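Local coordinates for tRNA (Adenine(22)-N(1))-methyltransferase (Mycoplasma capricolum subsp. capricolum, PDB 6QE6), which probably methylates N1 of adenine 22 in tRNA, and binds the cofactor product S-adenosyl-L-homocysteine, at residues A[36-42]-A[106-112]; A[43-47]-A[63-67]. All coordinates share one frame; numbering follows the deposited sequence.

Contact 1. Residues A[36-42]-A[106-112]; sequences STAIADI and NIDYVTI. Unlike the reference sequence in segment 36-42: Ala38 (reference Thr).
With chi1 of -64°, the carboxylate of Asp108 sits beside its own backbone N and reaches back to the corner where segment 36-42 turns at Thr37; there OD2 accepts two backbone N-H groups. Ala38 N gives the straighter bond (3.2 Å from Ala38 N to Asp108 OD2), arriving on the anti side of the carboxylate, while Thr37 N comes from well above the plane, though on the same face. Asp108 N returns a bond to Ala38 O, closing the corner from both directions. Next to it, the hydroxyl of Ser36 lies at the edge of the Tyr109 ring, 3.3 Å from Ser36 OG to Tyr109 CE2, and its hydrogen bond is with Asn34 O.

Further along, Thr111 holds OG1 between its backbone N and carbonyl carbon (chi1 58°), which points the hydroxyl at the neighbouring strand. Thr111 OG1 donates to Asp41 OD1 at 3.0 Å, from above the carboxylate plane; the other oxygen of Asp41, OD2, is bonded to Thr44 OG1, so both ends of this buried acid are engaged. On the face with Ala40 the packing is apolar: Ile42 CG1 lies 3.6 Å from Val110 CG1, and Ala40 CB meets both Val110 CG2 and Ile107 CD1.

Between these faces, Ala40 N bonds to Tyr109 O, Thr111 N to Ala40 O and Ile42 N to Thr111 O. Strands 38-42 and 109-112 thus run parallel, 16° apart, as central neighbours in the sheet of a Rossmann-like class I methyltransferase, with Ile42 reaching the cofactor pocket.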
loop_
_atom_site.group_PDB
_atom_site.type_symbol
_atom_site.label_atom_id
_atom_site.label_comp_id
_atom_site.label_asym_id
_atom_site.label_seq_id
_atom_site.Cartn_x
_atom_site.Cartn_y
_atom_site.Cartn_z
ATOM N N SER A 36 16.230 4.762 9.181
ATOM C CA SER A 36 16.360 3.512 8.445
ATOM C C SER A 36 17.727 3.424 7.800
ATOM O O SER A 36 18.330 4.439 7.463
ATOM C CB SER A 36 15.284 3.384 7.369
ATOM O OG SER A 36 14.021 3.267 7.984
ATOM N N THR A 37 18.207 2.196 7.619
ATOM C CA THR A 37 19.443 2.016 6.871
ATOM C C THR A 37 19.173 1.977 5.369
ATOM O O THR A 37 19.738 2.770 4.607
ATOM C CB THR A 37 20.174 0.752 7.340
ATOM O OG1 THR A 37 20.736 0.990 8.635
ATOM C CG2 THR A 37 21.296 0.399 6.391
ATOM N N ALA A 38 18.294 1.075 4.927
ATOM C CA ALA A 38 18.032 0.884 3.507
ATOM C C ALA A 38 16.541 0.676 3.279
ATOM O O ALA A 38 15.895 -0.082 4.007
ATOM C CB ALA A 38 18.820 -0.312 2.947
ATOM N N ILE A 39 15.998 1.350 2.266
ATOM C CA ILE A 39 14.621 1.133 1.842
ATOM C C ILE A 39 14.622 0.790 0.358
ATOM O O ILE A 39 15.558 1.111 -0.376
ATOM C CB ILE A 39 13.715 2.354 2.128
ATOM C CG1 ILE A 39 14.116 3.574 1.264
ATOM C CG2 ILE A 39 13.709 2.687 3.638
ATOM C CD1 ILE A 39 13.345 3.707 -0.066
ATOM N N ALA A 40 13.554 0.138 -0.091
ATOM C CA ALA A 40 13.378 -0.134 -1.513
ATOM C C ALA A 40 12.011 0.375 -1.963
ATOM O O ALA A 40 10.983 -0.003 -1.394
ATOM C CB ALA A 40 13.536 -1.623 -1.818
ATOM N N ASP A 41 11.997 1.237 -2.976
ATOM C CA ASP A 41 10.757 1.725 -3.573
ATOM C C ASP A 41 10.468 0.865 -4.796
ATOM O O ASP A 41 11.236 0.874 -5.763
ATOM C CB ASP A 41 10.876 3.202 -3.942
ATOM C CG ASP A 41 9.530 3.856 -4.268
ATOM O OD1 ASP A 41 8.445 3.290 -3.946
ATOM O OD2 ASP A 41 9.576 4.969 -4.836
ATOM N N ILE A 42 9.380 0.106 -4.747
ATOM C CA ILE A 42 8.976 -0.729 -5.867
ATOM C C ILE A 42 8.023 0.056 -6.751
ATOM O O ILE A 42 6.986 0.544 -6.282
ATOM C CB ILE A 42 8.323 -2.024 -5.377
ATOM C CG1 ILE A 42 9.176 -2.668 -4.288
ATOM C CG2 ILE A 42 8.087 -2.955 -6.554
ATOM C CD1 ILE A 42 10.611 -2.989 -4.738
ATOM N N ASN A 106 19.954 -6.018 3.766
ATOM C CA ASN A 106 18.714 -6.045 4.530
ATOM C C ASN A 106 17.975 -4.722 4.392
ATOM O O ASN A 106 18.576 -3.647 4.492
ATOM C CB ASN A 106 19.001 -6.309 6.004
ATOM C CG ASN A 106 19.318 -7.743 6.283
ATOM O OD1 ASN A 106 19.206 -8.597 5.408
ATOM N ND2 ASN A 106 19.710 -8.027 7.512
ATOM N N ILE A 107 16.662 -4.807 4.196
ATOM C CA ILE A 107 15.836 -3.649 3.871
ATOM C C ILE A 107 14.873 -3.398 5.025
ATOM O O ILE A 107 14.103 -4.287 5.403
ATOM C CB ILE A 107 15.090 -3.859 2.542
ATOM C CG1 ILE A 107 16.093 -3.935 1.389
ATOM C CG2 ILE A 107 14.055 -2.749 2.296
ATOM C CD1 ILE A 107 15.549 -4.616 0.168
ATOM N N ASP A 108 14.919 -2.183 5.585
ATOM C CA ASP A 108 14.007 -1.823 6.669
ATOM C C ASP A 108 12.576 -1.687 6.158
ATOM O O ASP A 108 11.635 -2.194 6.776
ATOM C CB ASP A 108 14.458 -0.525 7.330
ATOM C CG ASP A 108 15.814 -0.654 8.005
ATOM O OD1 ASP A 108 15.841 -0.896 9.229
ATOM O OD2 ASP A 108 16.853 -0.537 7.319
ATOM N N TYR A 109 12.388 -1.008 5.027
ATOM C CA TYR A 109 11.049 -0.761 4.519
ATOM C C TYR A 109 11.045 -0.930 3.015
ATOM O O TYR A 109 11.816 -0.272 2.310
ATOM C CB TYR A 109 10.561 0.648 4.830
ATOM C CG TYR A 109 10.302 0.974 6.274
ATOM C CD1 TYR A 109 9.033 0.808 6.829
ATOM C CD2 TYR A 109 11.309 1.524 7.074
ATOM C CE1 TYR A 109 8.777 1.156 8.143
ATOM C CE2 TYR A 109 11.069 1.858 8.403
ATOM C CZ TYR A 109 9.802 1.673 8.925
ATOM O OH TYR A 109 9.560 2.022 10.222
ATOM N N VAL A 110 10.157 -1.773 2.524
ATOM C CA VAL A 110 9.807 -1.770 1.119
ATOM C C VAL A 110 8.530 -0.959 0.962
ATOM O O VAL A 110 7.548 -1.196 1.678
ATOM C CB VAL A 110 9.643 -3.198 0.590
ATOM C CG1 VAL A 110 8.983 -3.164 -0.758
ATOM C CG2 VAL A 110 11.017 -3.864 0.529
ATOM N N THR A 111 8.557 0.034 0.078
ATOM C CA THR A 111 7.374 0.820 -0.232
ATOM C C THR A 111 6.897 0.468 -1.629
ATOM O O THR A 111 7.706 0.291 -2.549
ATOM C CB THR A 111 7.615 2.330 -0.125
ATOM O OG1 THR A 111 8.676 2.727 -1.008
ATOM C CG2 THR A 111 7.963 2.701 1.309
ATOM N N ILE A 112 5.580 0.316 -1.756
ATOM C CA ILE A 112 4.914 0.027 -3.012
ATOM C C ILE A 112 3.755 0.998 -3.090
ATOM O O ILE A 112 2.794 0.880 -2.316
ATOM C CB ILE A 112 4.413 -1.419 -3.090
ATOM C CG1 ILE A 112 5.543 -2.395 -2.773
ATOM C CG2 ILE A 112 3.810 -1.683 -4.447
ATOM C CD1 ILE A 112 5.086 -3.810 -2.459
#

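Contact 2. Residues A[43-47]-A[63-67]; sequences GTDHA and YACDI. With SAH (S-adenosyl-L-homocysteine), chain C.
Gly43 and Asp66 meet at the cofactor site of a Rossmann-like methyltransferase, where the loop after the first strand and the end of the second hold the ligand between them. Cys65 O accepts Thr44 N at 2.8 Å, nearly straight at 165°, and also a weak, bent bond from Gly43 N.

The side chain of Asp66 does most of the remaining work. CB leads out from the strand end, and with CG anti to the backbone N (chi1 -154°) the carboxylate swings out to the ribose of S-adenosyl-L-homocysteine. Asp66 CG comes within 3.5 Å of ligand O2'. Asp66 OD1 takes the hydrogen bond from O2' of S-adenosyl-L-homocysteine at 2.7 Å and a further one from Asn68 N. Asp66 OD2 takes O3' of S-adenosyl-L-homocysteine at 2.9 Å and, through its anti lone pair, a longer bond from Asp45 N at 3.3 Å. Four donors therefore fix the rotation of the carboxylate and probably favour its charged form.

Beyond the sugar, CG2 of Ile67 comes against the adenine at C4 and C5. On the loop side, Thr44 CG2 packs on Ala64 CB, its OG1 being tied to Asp41 OD2, and Ala47 CB also meets Ala64 CB. The type II' turn from Thr44 to Ala47 carries the chain to helix 48-55. Gly43, at positive phi, lies against the ribose, and Gly43 O receives the amino N of S-adenosyl-L-homocysteine at 2.8 Å.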
loop_
_atom_site.group_PDB
_atom_site.type_symbol
_atom_site.label_atom_id
_atom_site.label_comp_id
_atom_site.label_asym_id
_atom_site.label_seq_id
_atom_site.Cartn_x
_atom_site.Cartn_y
_atom_site.Cartn_z
ATOM N N GLY A 43 8.342 0.142 -8.040
ATOM C CA GLY A 43 7.567 0.988 -8.936
ATOM C C GLY A 43 7.869 2.462 -8.760
ATOM O O GLY A 43 6.948 3.293 -8.718
ATOM N N THR A 44 9.147 2.810 -8.668
ATOM C CA THR A 44 9.561 4.118 -8.184
ATOM C C THR A 44 9.306 5.231 -9.189
ATOM O O THR A 44 9.333 6.404 -8.804
ATOM C CB THR A 44 11.050 4.081 -7.817
ATOM O OG1 THR A 44 11.385 5.249 -7.069
ATOM C CG2 THR A 44 11.911 4.027 -9.066
ATOM N N ASP A 45 9.061 4.892 -10.451
ATOM C CA ASP A 45 8.814 5.877 -11.496
ATOM C C ASP A 45 9.976 6.859 -11.600
ATOM O O ASP A 45 11.006 6.526 -12.187
ATOM C CB ASP A 45 7.509 6.623 -11.250
ATOM C CG ASP A 45 7.239 7.656 -12.316
ATOM O OD1 ASP A 45 7.461 7.348 -13.510
ATOM O OD2 ASP A 45 6.842 8.786 -11.956
ATOM N N HIS A 46 9.845 8.059 -11.026
ATOM C CA HIS A 46 10.893 9.071 -11.123
ATOM C C HIS A 46 11.683 9.234 -9.829
ATOM O O HIS A 46 12.419 10.219 -9.687
ATOM C CB HIS A 46 10.311 10.422 -11.552
ATOM C CG HIS A 46 9.985 10.504 -13.018
ATOM N ND1 HIS A 46 9.730 11.700 -13.661
ATOM C CD2 HIS A 46 9.868 9.536 -13.961
ATOM C CE1 HIS A 46 9.464 11.463 -14.934
ATOM N NE2 HIS A 46 9.539 10.159 -15.142
ATOM N N ALA A 47 11.548 8.296 -8.885
ATOM C CA ALA A 47 12.433 8.182 -7.726
ATOM C C ALA A 47 12.382 9.404 -6.817
ATOM O O ALA A 47 13.294 9.608 -6.010
ATOM C CB ALA A 47 13.881 7.918 -8.154
ATOM N N TYR A 63 17.038 1.779 -2.674
ATOM C CA TYR A 63 16.911 1.072 -3.940
ATOM C C TYR A 63 15.674 1.590 -4.678
ATOM O O TYR A 63 14.552 1.485 -4.169
ATOM C CB TYR A 63 16.807 -0.431 -3.686
ATOM C CG TYR A 63 18.016 -0.990 -3.003
ATOM C CD1 TYR A 63 19.260 -1.021 -3.635
ATOM C CD2 TYR A 63 17.926 -1.493 -1.729
ATOM C CE1 TYR A 63 20.377 -1.547 -2.989
ATOM C CE2 TYR A 63 19.023 -2.016 -1.088
ATOM C CZ TYR A 63 20.240 -2.048 -1.709
ATOM O OH TYR A 63 21.306 -2.588 -1.014
ATOM N N ALA A 64 15.873 2.150 -5.862
ATOM C CA ALA A 64 14.788 2.749 -6.646
ATOM C C ALA A 64 14.494 1.822 -7.823
ATOM O O ALA A 64 15.212 1.835 -8.826
ATOM C CB ALA A 64 15.157 4.152 -7.105
ATOM N N CYS A 65 13.435 1.027 -7.695
ATOM C CA CYS A 65 13.192 -0.131 -8.548
ATOM C C CYS A 65 11.997 0.091 -9.458
ATOM O O CYS A 65 10.992 0.683 -9.055
ATOM C CB CYS A 65 12.930 -1.392 -7.717
ATOM S SG CYS A 65 13.930 -1.524 -6.212
ATOM N N ASP A 66 12.100 -0.426 -10.673
ATOM C CA ASP A 66 10.992 -0.406 -11.602
ATOM C C ASP A 66 11.098 -1.601 -12.543
ATOM O O ASP A 66 12.187 -2.093 -12.848
ATOM C CB ASP A 66 10.941 0.909 -12.387
ATOM C CG ASP A 66 9.530 1.246 -12.859
ATOM O OD1 ASP A 66 8.951 0.432 -13.609
ATOM O OD2 ASP A 66 8.986 2.302 -12.465
ATOM N N ILE A 67 9.940 -2.069 -12.992
ATOM C CA ILE A 67 9.906 -3.125 -13.987
ATOM C C ILE A 67 10.219 -2.591 -15.382
ATOM O O ILE A 67 10.596 -3.372 -16.266
ATOM C CB ILE A 67 8.532 -3.817 -13.911
ATOM C CG1 ILE A 67 8.550 -5.159 -14.638
ATOM C CG2 ILE A 67 7.434 -2.892 -14.410
ATOM C CD1 ILE A 67 7.269 -5.974 -14.409
HETATM N N SAH C . 5.623 5.192 -7.136
HETATM C CA SAH C . 4.995 6.303 -7.843
HETATM C CB SAH C . 4.661 5.908 -9.289
HETATM C CG SAH C . 3.590 4.834 -9.486
HETATM S SD SAH C . 3.202 4.579 -11.238
HETATM C C SAH C . 3.731 6.785 -7.125
HETATM O O SAH C . 3.143 6.058 -6.317
HETATM O OXT SAH C . 3.264 7.910 -7.339
HETATM C "C5'" SAH C . 3.470 2.797 -11.096
HETATM C "C4'" SAH C . 4.903 2.406 -11.442
HETATM O "O4'" SAH C . 5.107 1.058 -11.092
HETATM C "C3'" SAH C . 5.188 2.496 -12.930
HETATM O "O3'" SAH C . 6.366 3.241 -13.137
HETATM C "C2'" SAH C . 5.404 1.060 -13.378
HETATM O "O2'" SAH C . 6.412 1.018 -14.350
HETATM C "C1'" SAH C . 5.818 0.377 -12.094
HETATM N N9 SAH C . 5.448 -1.037 -12.030
HETATM C C8 SAH C . 4.299 -1.617 -12.487
HETATM N N7 SAH C . 4.364 -2.946 -12.205
HETATM C C5 SAH C . 5.517 -3.209 -11.579
HETATM C C6 SAH C . 6.070 -4.384 -11.093
HETATM N N6 SAH C . 5.421 -5.541 -11.206
HETATM N N1 SAH C . 7.306 -4.338 -10.492
HETATM C C2 SAH C . 7.986 -3.143 -10.366
HETATM N N3 SAH C . 7.422 -1.984 -10.857
HETATM C C4 SAH C . 6.208 -2.018 -11.453
#

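Overall arrangement
Both contacts reach the same sheet, their centres 12 Å apart. Strand 36-42 links them: strand 109-115 flanks it in contact 1 and strand 59-66 on its other side, while contact 2 joins strand 59-66 to the loop that follows strand 36-42. Ile39 O and Asp41 N probably bond to Tyr63 N and O, while Ile42 CD1 packs on Cys65 SG. Along the chain, segment 43-47 directly follows 36-42, then come helix 48-55 and segment 63-67, with 106-112 last, so contact 2 is nested within the loop closed by contact 1. The sheet core thereby leads into the cofactor site, where Asn94 and Gly95 add further bonds to S-adenosyl-L-homocysteine.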